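Local coordinates for CYCLIN domain-containing protein (Chaetomium thermophilum, PDB 6Z3U) that probably acts as the cyclin H-like regulatory subunit of the CDK-activating kinase complex, which contains a CDK7-type kinase and MAT1, at residues A112-R120 with P225-H233; A195-D204 with L251-T259. All blocks are in the same frame, centred on the assembly; numbering follows the deposited sequence.

Contact 1. Residues A112-R120 with P225-H233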
loop_
_atom_site.group_PDB
_atom_site.type_symbol
_atom_site.label_atom_id
_atom_site.label_comp_id
_atom_site.label_asym_id
_atom_site.label_seq_id
_atom_site.Cartn_x
_atom_site.Cartn_y
_atom_site.Cartn_z
ATOM N N ALA A 112 -1.182 -6.246 12.904
ATOM C CA ALA A 112 -0.282 -5.138 13.194
ATOM C C ALA A 112 -0.788 -3.837 12.585
ATOM O O ALA A 112 -0.659 -2.768 13.193
ATOM C CB ALA A 112 1.122 -5.463 12.685
ATOM N N THR A 113 -1.367 -3.906 11.383
ATOM C CA THR A 113 -1.901 -2.703 10.753
ATOM C C THR A 113 -3.141 -2.201 11.483
ATOM O O THR A 113 -3.285 -0.995 11.717
ATOM C CB THR A 113 -2.225 -2.979 9.288
ATOM O OG1 THR A 113 -1.010 -3.200 8.563
ATOM C CG2 THR A 113 -2.973 -1.803 8.675
ATOM N N ALA A 114 -4.051 -3.109 11.840
ATOM C CA ALA A 114 -5.244 -2.711 12.581
ATOM C C ALA A 114 -4.870 -2.085 13.917
ATOM O O ALA A 114 -5.418 -1.047 14.305
ATOM C CB ALA A 114 -6.157 -3.919 12.788
ATOM N N ALA A 115 -3.942 -2.710 14.643
ATOM C CA ALA A 115 -3.512 -2.156 15.922
ATOM C C ALA A 115 -2.891 -0.776 15.744
ATOM O O ALA A 115 -3.169 0.142 16.524
ATOM C CB ALA A 115 -2.521 -3.105 16.595
ATOM N N THR A 116 -2.054 -0.609 14.716
ATOM C CA THR A 116 -1.409 0.681 14.487
ATOM C C THR A 116 -2.432 1.757 14.141
ATOM O O THR A 116 -2.345 2.887 14.637
ATOM C CB THR A 116 -0.363 0.557 13.379
ATOM O OG1 THR A 116 0.626 -0.409 13.760
ATOM C CG2 THR A 116 0.314 1.898 13.131
ATOM N N PHE A 117 -3.406 1.430 13.286
ATOM C CA PHE A 117 -4.492 2.368 13.022
ATOM C C PHE A 117 -5.203 2.760 14.313
ATOM O O PHE A 117 -5.580 3.922 14.499
ATOM C CB PHE A 117 -5.497 1.764 12.038
ATOM C CG PHE A 117 -5.001 1.674 10.619
ATOM C CD1 PHE A 117 -3.816 2.279 10.229
ATOM C CD2 PHE A 117 -5.738 0.987 9.668
ATOM C CE1 PHE A 117 -3.373 2.193 8.923
ATOM C CE2 PHE A 117 -5.301 0.898 8.359
ATOM C CZ PHE A 117 -4.116 1.501 7.987
ATOM N N PHE A 118 -5.405 1.796 15.214
ATOM C CA PHE A 118 -6.065 2.094 16.480
ATOM C C PHE A 118 -5.235 3.069 17.307
ATOM O O PHE A 118 -5.757 4.064 17.821
ATOM C CB PHE A 118 -6.324 0.795 17.245
ATOM C CG PHE A 118 -7.127 0.980 18.502
ATOM C CD1 PHE A 118 -8.511 1.014 18.457
ATOM C CD2 PHE A 118 -6.499 1.090 19.733
ATOM C CE1 PHE A 118 -9.250 1.179 19.610
ATOM C CE2 PHE A 118 -7.234 1.251 20.889
ATOM C CZ PHE A 118 -8.611 1.295 20.828
ATOM N N LYS A 119 -3.931 2.806 17.433
ATOM C CA LYS A 119 -3.072 3.701 18.202
ATOM C C LYS A 119 -2.981 5.073 17.550
ATOM O O LYS A 119 -2.976 6.100 18.238
ATOM C CB LYS A 119 -1.672 3.102 18.349
ATOM C CG LYS A 119 -1.607 1.830 19.171
ATOM C CD LYS A 119 -0.175 1.312 19.265
ATOM C CE LYS A 119 0.513 1.768 20.545
ATOM N NZ LYS A 119 -0.249 1.421 21.781
ATOM N N ARG A 120 -2.908 5.109 16.220
ATOM C CA ARG A 120 -2.831 6.386 15.524
ATOM C C ARG A 120 -4.137 7.161 15.627
ATOM O O ARG A 120 -4.120 8.395 15.697
ATOM C CB ARG A 120 -2.469 6.153 14.057
ATOM C CG ARG A 120 -1.048 5.666 13.834
ATOM C CD ARG A 120 -0.784 5.480 12.355
ATOM N NE ARG A 120 0.562 4.994 12.084
ATOM C CZ ARG A 120 1.052 4.808 10.864
ATOM N NH1 ARG A 120 0.302 5.066 9.800
ATOM N NH2 ARG A 120 2.290 4.365 10.708
ATOM N N PRO A 225 5.913 -4.593 20.319
ATOM C CA PRO A 225 5.936 -3.258 19.705
ATOM C C PRO A 225 4.568 -2.745 19.289
ATOM O O PRO A 225 4.452 -1.566 18.922
ATOM C CB PRO A 225 6.847 -3.461 18.489
ATOM C CG PRO A 225 6.565 -4.870 18.071
ATOM C CD PRO A 225 6.271 -5.645 19.346
ATOM N N LEU A 226 3.534 -3.584 19.338
ATOM C CA LEU A 226 2.177 -3.161 19.025
ATOM C C LEU A 226 1.457 -2.594 20.240
ATOM O O LEU A 226 0.560 -1.757 20.088
ATOM C CB LEU A 226 1.379 -4.340 18.467
ATOM C CG LEU A 226 2.012 -5.057 17.273
ATOM C CD1 LEU A 226 1.150 -6.235 16.848
ATOM C CD2 LEU A 226 2.234 -4.104 16.113
ATOM N N ILE A 227 1.835 -3.035 21.442
ATOM C CA ILE A 227 1.222 -2.537 22.667
ATOM C C ILE A 227 1.962 -1.328 23.227
ATOM O O ILE A 227 1.387 -0.576 24.028
ATOM C CB ILE A 227 1.160 -3.652 23.724
ATOM C CG1 ILE A 227 0.372 -4.854 23.192
ATOM C CG2 ILE A 227 0.521 -3.151 25.006
ATOM C CD1 ILE A 227 -1.055 -4.531 22.768
ATOM N N THR A 228 3.213 -1.119 22.832
ATOM C CA THR A 228 4.020 0.011 23.263
ATOM C C THR A 228 4.158 1.000 22.107
ATOM O O THR A 228 3.654 0.777 21.002
ATOM C CB THR A 228 5.387 -0.466 23.755
ATOM O OG1 THR A 228 6.015 0.577 24.513
ATOM C CG2 THR A 228 6.280 -0.845 22.580
ATOM N N ASP A 229 4.858 2.107 22.369
ATOM C CA ASP A 229 5.065 3.156 21.375
ATOM C C ASP A 229 6.277 2.898 20.483
ATOM O O ASP A 229 6.913 3.855 20.020
ATOM C CB ASP A 229 5.202 4.512 22.071
ATOM C CG ASP A 229 3.946 4.912 22.815
ATOM O OD1 ASP A 229 2.864 4.374 22.495
ATOM O OD2 ASP A 229 4.040 5.770 23.717
ATOM N N ALA A 230 6.608 1.633 20.221
ATOM C CA ALA A 230 7.812 1.328 19.454
ATOM C C ALA A 230 7.753 1.930 18.053
ATOM O O ALA A 230 8.734 2.516 17.581
ATOM C CB ALA A 230 8.012 -0.186 19.377
ATOM N N TYR A 231 6.612 1.800 17.373
ATOM C CA TYR A 231 6.523 2.259 15.990
ATOM C C TYR A 231 6.778 3.755 15.867
ATOM O O TYR A 231 7.308 4.210 14.847
ATOM C CB TYR A 231 5.149 1.917 15.410
ATOM C CG TYR A 231 5.010 0.496 14.913
ATOM C CD1 TYR A 231 5.500 -0.572 15.652
ATOM C CD2 TYR A 231 4.375 0.223 13.710
ATOM C CE1 TYR A 231 5.372 -1.870 15.200
ATOM C CE2 TYR A 231 4.239 -1.074 13.252
ATOM C CZ TYR A 231 4.738 -2.116 14.002
ATOM O OH TYR A 231 4.607 -3.407 13.551
ATOM N N PHE A 232 6.423 4.533 16.892
ATOM C CA PHE A 232 6.517 5.983 16.793
ATOM C C PHE A 232 7.944 6.499 16.923
ATOM O O PHE A 232 8.234 7.602 16.447
ATOM C CB PHE A 232 5.655 6.650 17.871
ATOM C CG PHE A 232 4.196 6.301 17.790
ATOM C CD1 PHE A 232 3.458 6.595 16.656
ATOM C CD2 PHE A 232 3.558 5.697 18.860
ATOM C CE1 PHE A 232 2.115 6.277 16.586
ATOM C CE2 PHE A 232 2.218 5.379 18.795
ATOM C CZ PHE A 232 1.496 5.671 17.658
ATOM N N HIS A 233 8.839 5.732 17.547
ATOM C CA HIS A 233 10.191 6.192 17.818
ATOM C C HIS A 233 11.275 5.383 17.122
ATOM O O HIS A 233 12.440 5.792 17.159
ATOM C CB HIS A 233 10.460 6.173 19.331
ATOM C CG HIS A 233 9.351 6.765 20.143
ATOM N ND1 HIS A 233 8.916 8.061 19.975
ATOM C CD2 HIS A 233 8.587 6.235 21.127
ATOM C CE1 HIS A 233 7.931 8.305 20.821
ATOM N NE2 HIS A 233 7.713 7.214 21.532
#
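K119 reaches from helix 108-124 to the place where helix 224-227 runs out, and its aliphatic part does most of the touching. CD lies 3.3 Å from the carbonyl O of L226, and the chain then bends at chi3 (96°) and chi4, which brings NZ to the carbonyl O of I227 in a weak hydrogen bond of 3.4 Å. A long, flexible lysine suits this spot, since carbonyls at the C-terminal end of a helix would favour a positive charge. This is the closely packed part, together with L226 against A112, a small residue whose CB is 3.9 Å from CD2 of the leucine; A115 CB meets L226 CB more loosely, at 4.5 Å. T116 meets the Y231 ring obliquely, OG1 being 3.7 Å from CE2; that hydroxyl's proton goes to A112 O (2.7 Å), which satisfies it beside the ring. The tyrosine's own OH is bonded to H187. F232 offers its ring edge to CB of K119 and CG of R120. Looser are the partly exposed side chains of T228 and D229, although K119 CE still touches the T228 carbonyl. D229 OD1 stays 4.3 Å from NZ of K119, too far for a salt bridge, while OD2 pairs with R32. Helix 108-124 of the Cyclin-like part thus packs against the end of helix 224-227 and the turn that follows it in the cyclin C-terminal domain, an interface between the two helical parts of a cyclin H-type protein.

Contact 2. Residues A195-D204 with L251-T259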
loop_
_atom_site.group_PDB
_atom_site.type_symbol
_atom_site.label_atom_id
_atom_site.label_comp_id
_atom_site.label_asym_id
_atom_site.label_seq_id
_atom_site.Cartn_x
_atom_site.Cartn_y
_atom_site.Cartn_z
ATOM N N ALA A 195 16.558 -10.835 8.044
ATOM C CA ALA A 195 17.747 -10.819 8.887
ATOM C C ALA A 195 18.264 -12.222 9.169
ATOM O O ALA A 195 19.474 -12.409 9.343
ATOM C CB ALA A 195 17.446 -10.097 10.201
ATOM N N ILE A 196 17.377 -13.219 9.216
ATOM C CA ILE A 196 17.817 -14.586 9.473
ATOM C C ILE A 196 18.654 -15.112 8.314
ATOM O O ILE A 196 19.645 -15.823 8.519
ATOM C CB ILE A 196 16.605 -15.496 9.747
ATOM C CG1 ILE A 196 15.914 -15.097 11.053
ATOM C CG2 ILE A 196 17.030 -16.959 9.784
ATOM C CD1 ILE A 196 16.761 -15.304 12.297
ATOM N N MET A 197 18.272 -14.781 7.079
ATOM C CA MET A 197 19.028 -15.264 5.930
ATOM C C MET A 197 20.448 -14.708 5.926
ATOM O O MET A 197 21.402 -15.430 5.613
ATOM C CB MET A 197 18.297 -14.920 4.633
ATOM C CG MET A 197 17.014 -15.715 4.455
ATOM S SD MET A 197 16.074 -15.290 2.980
ATOM C CE MET A 197 15.506 -13.640 3.373
ATOM N N GLU A 198 20.612 -13.428 6.269
ATOM C CA GLU A 198 21.957 -12.866 6.345
ATOM C C GLU A 198 22.799 -13.605 7.378
ATOM O O GLU A 198 24.007 -13.796 7.185
ATOM C CB GLU A 198 21.888 -11.373 6.670
ATOM C CG GLU A 198 23.250 -10.703 6.819
ATOM C CD GLU A 198 24.109 -10.821 5.575
ATOM O OE1 GLU A 198 23.572 -10.645 4.460
ATOM O OE2 GLU A 198 25.322 -11.092 5.713
ATOM N N LEU A 199 22.180 -14.033 8.482
ATOM C CA LEU A 199 22.903 -14.802 9.489
ATOM C C LEU A 199 23.186 -16.221 9.014
ATOM O O LEU A 199 24.228 -16.793 9.357
ATOM C CB LEU A 199 22.111 -14.837 10.797
ATOM C CG LEU A 199 22.046 -13.534 11.594
ATOM C CD1 LEU A 199 20.868 -13.554 12.556
ATOM C CD2 LEU A 199 23.348 -13.318 12.351
ATOM N N SER A 200 22.281 -16.804 8.224
ATOM C CA SER A 200 22.483 -18.164 7.742
ATOM C C SER A 200 23.742 -18.294 6.898
ATOM O O SER A 200 24.254 -19.407 6.735
ATOM C CB SER A 200 21.267 -18.616 6.933
ATOM O OG SER A 200 20.108 -18.673 7.745
ATOM N N THR A 201 24.254 -17.185 6.359
ATOM C CA THR A 201 25.469 -17.228 5.558
ATOM C C THR A 201 26.723 -17.394 6.406
ATOM O O THR A 201 27.764 -17.797 5.878
ATOM C CB THR A 201 25.590 -15.957 4.709
ATOM O OG1 THR A 201 25.844 -14.828 5.556
ATOM C CG2 THR A 201 24.309 -15.717 3.919
ATOM N N LEU A 202 26.647 -17.093 7.698
ATOM C CA LEU A 202 27.798 -17.276 8.578
ATOM C C LEU A 202 27.987 -18.762 8.872
ATOM O O LEU A 202 27.015 -19.450 9.202
ATOM C CB LEU A 202 27.596 -16.497 9.876
ATOM C CG LEU A 202 27.916 -14.999 9.848
ATOM C CD1 LEU A 202 27.263 -14.299 8.668
ATOM C CD2 LEU A 202 27.475 -14.350 11.153
ATOM N N PRO A 203 29.214 -19.299 8.755
ATOM C CA PRO A 203 29.409 -20.734 9.008
ATOM C C PRO A 203 29.487 -21.104 10.482
ATOM O O PRO A 203 29.173 -22.239 10.857
ATOM C CB PRO A 203 30.740 -21.030 8.301
ATOM C CG PRO A 203 31.479 -19.738 8.362
ATOM C CD PRO A 203 30.440 -18.655 8.250
ATOM N N ASP A 204 29.904 -20.159 11.330
ATOM C CA ASP A 204 30.037 -20.457 12.753
ATOM C C ASP A 204 28.682 -20.554 13.448
ATOM O O ASP A 204 28.545 -21.297 14.427
ATOM C CB ASP A 204 30.921 -19.410 13.444
ATOM C CG ASP A 204 30.665 -17.997 12.951
ATOM O OD1 ASP A 204 29.988 -17.837 11.915
ATOM O OD2 ASP A 204 31.149 -17.046 13.600
ATOM N N LEU A 251 23.300 -12.899 18.343
ATOM C CA LEU A 251 23.013 -12.801 16.916
ATOM C C LEU A 251 22.803 -11.352 16.493
ATOM O O LEU A 251 23.287 -10.931 15.436
ATOM C CB LEU A 251 21.783 -13.638 16.573
ATOM C CG LEU A 251 21.909 -15.152 16.757
ATOM C CD1 LEU A 251 20.585 -15.831 16.447
ATOM C CD2 LEU A 251 23.018 -15.719 15.887
ATOM N N ALA A 252 22.086 -10.574 17.306
ATOM C CA ALA A 252 21.814 -9.184 16.955
ATOM C C ALA A 252 23.101 -8.373 16.889
ATOM O O ALA A 252 23.321 -7.608 15.943
ATOM C CB ALA A 252 20.843 -8.570 17.964
ATOM N N GLU A 253 23.965 -8.521 17.896
ATOM C CA GLU A 253 25.241 -7.815 17.871
ATOM C C GLU A 253 26.096 -8.280 16.700
ATOM O O GLU A 253 26.767 -7.472 16.051
ATOM C CB GLU A 253 25.974 -8.021 19.195
ATOM C CG GLU A 253 25.396 -7.209 20.346
ATOM C CD GLU A 253 26.096 -7.475 21.664
ATOM O OE1 GLU A 253 27.148 -8.148 21.656
ATOM O OE2 GLU A 253 25.588 -7.015 22.709
ATOM N N ARG A 254 26.055 -9.576 16.388
ATOM C CA ARG A 254 26.835 -10.091 15.267
ATOM C C ARG A 254 26.433 -9.413 13.965
ATOM O O ARG A 254 27.287 -8.958 13.196
ATOM C CB ARG A 254 26.652 -11.606 15.160
ATOM C CG ARG A 254 27.385 -12.254 13.988
ATOM C CD ARG A 254 28.851 -11.860 13.938
ATOM N NE ARG A 254 29.583 -12.614 12.923
ATOM C CZ ARG A 254 30.054 -13.846 13.096
ATOM N NH1 ARG A 254 30.707 -14.448 12.112
ATOM N NH2 ARG A 254 29.866 -14.483 14.246
ATOM N N LEU A 255 25.127 -9.321 13.711
ATOM C CA LEU A 255 24.654 -8.771 12.446
ATOM C C LEU A 255 25.054 -7.307 12.296
ATOM O O LEU A 255 25.465 -6.877 11.212
ATOM C CB LEU A 255 23.136 -8.935 12.363
ATOM C CG LEU A 255 22.466 -8.915 10.990
ATOM C CD1 LEU A 255 23.199 -9.820 10.014
ATOM C CD2 LEU A 255 21.012 -9.345 11.123
ATOM N N ILE A 256 24.950 -6.528 13.375
ATOM C CA ILE A 256 25.308 -5.115 13.311
ATOM C C ILE A 256 26.810 -4.948 13.122
ATOM O O ILE A 256 27.259 -4.095 12.348
ATOM C CB ILE A 256 24.815 -4.375 14.569
ATOM C CG1 ILE A 256 23.293 -4.491 14.689
ATOM C CG2 ILE A 256 25.240 -2.910 14.525
ATOM C CD1 ILE A 256 22.732 -3.940 15.982
ATOM N N GLN A 257 27.613 -5.751 13.826
ATOM C CA GLN A 257 29.061 -5.633 13.693
ATOM C C GLN A 257 29.507 -5.933 12.267
ATOM O O GLN A 257 30.370 -5.238 11.717
ATOM C CB GLN A 257 29.765 -6.584 14.666
ATOM C CG GLN A 257 29.543 -6.301 16.148
ATOM C CD GLN A 257 30.011 -4.932 16.589
ATOM O OE1 GLN A 257 30.959 -4.369 16.039
ATOM N NE2 GLN A 257 29.344 -4.388 17.602
ATOM N N ASP A 258 28.921 -6.963 11.649
ATOM C CA ASP A 258 29.365 -7.396 10.327
ATOM C C ASP A 258 29.153 -6.307 9.281
ATOM O O ASP A 258 30.063 -5.989 8.507
ATOM C CB ASP A 258 28.626 -8.675 9.926
ATOM C CG ASP A 258 29.264 -9.927 10.504
ATOM O OD1 ASP A 258 30.224 -9.804 11.296
ATOM O OD2 ASP A 258 28.804 -11.038 10.162
ATOM N N THR A 259 27.953 -5.722 9.240
ATOM C CA THR A 259 27.642 -4.769 8.178
ATOM C C THR A 259 28.504 -3.516 8.281
ATOM O O THR A 259 28.926 -2.964 7.257
ATOM C CB THR A 259 26.160 -4.395 8.226
ATOM O OG1 THR A 259 25.865 -3.746 9.468
ATOM C CG2 THR A 259 25.298 -5.638 8.089
#
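One face of the R254 guanidinium is covered by L202, whose CD2 sits 3.1 Å above the plane and toward the rim, while the edge is taken by carboxylates. D204 OD2 lies in that plane and accepts from both NH2 (2.9 Å) and NH1 (3.0 Å), although the carboxylate itself is turned 59° from the guanidinium. D258, one helical turn on from R254, receives NE at OD2 (3.3 Å). Arginine suits the place because its flat head can serve two acids along its edge and still present a face to a leucine. Replacing R254 with an alanine removes both nitrogens that grip D204 and the NE bond to D258, and is likely to leave the two acids without their shared positive charge. Deeper in, the contact is apolar. L255 carries its CG anti to the backbone N (chi1 -158°), which turns the branch toward helix 189-200, where CD2 meets CB of A195 (3.8 Å) and CD1 the aliphatic CG of E198; the carboxylate of E198 is paired with R19 of the RING-type domain-containing chain. L199 lies between L251 and L255, its CD1 4.1 Å from CB of L251. The helix segments cross at 76° with axes 10.6 Å apart, a steep helix-helix packing with leucines between the helices and a salt-bridge network at the margin, within the all-helical cyclin C-terminal domain.

How the contacts relate
The segments alternate along the chain: 112-120, then 195-204, 225-233 and 251-259. Contact 1 lies near the middle of the chain, its centre 3 Å from the chain's centre, whereas contact 2 is about 30 Å from it. The two contact centres are 27 Å apart and their nearest atoms about 14 Å, so they do not touch. Contact 1 joins the Cyclin-like part to the cyclin C-terminal domain; contact 2 is internal to the latter, where helices 189-200 and 249-261 meet. Helix 313-330 borders both, touching 228-230 and H233 in one and 256-257 in the other. One contact thus joins the two parts; the other lies at a far end of the chain, where it meets the RING-type domain-containing chain.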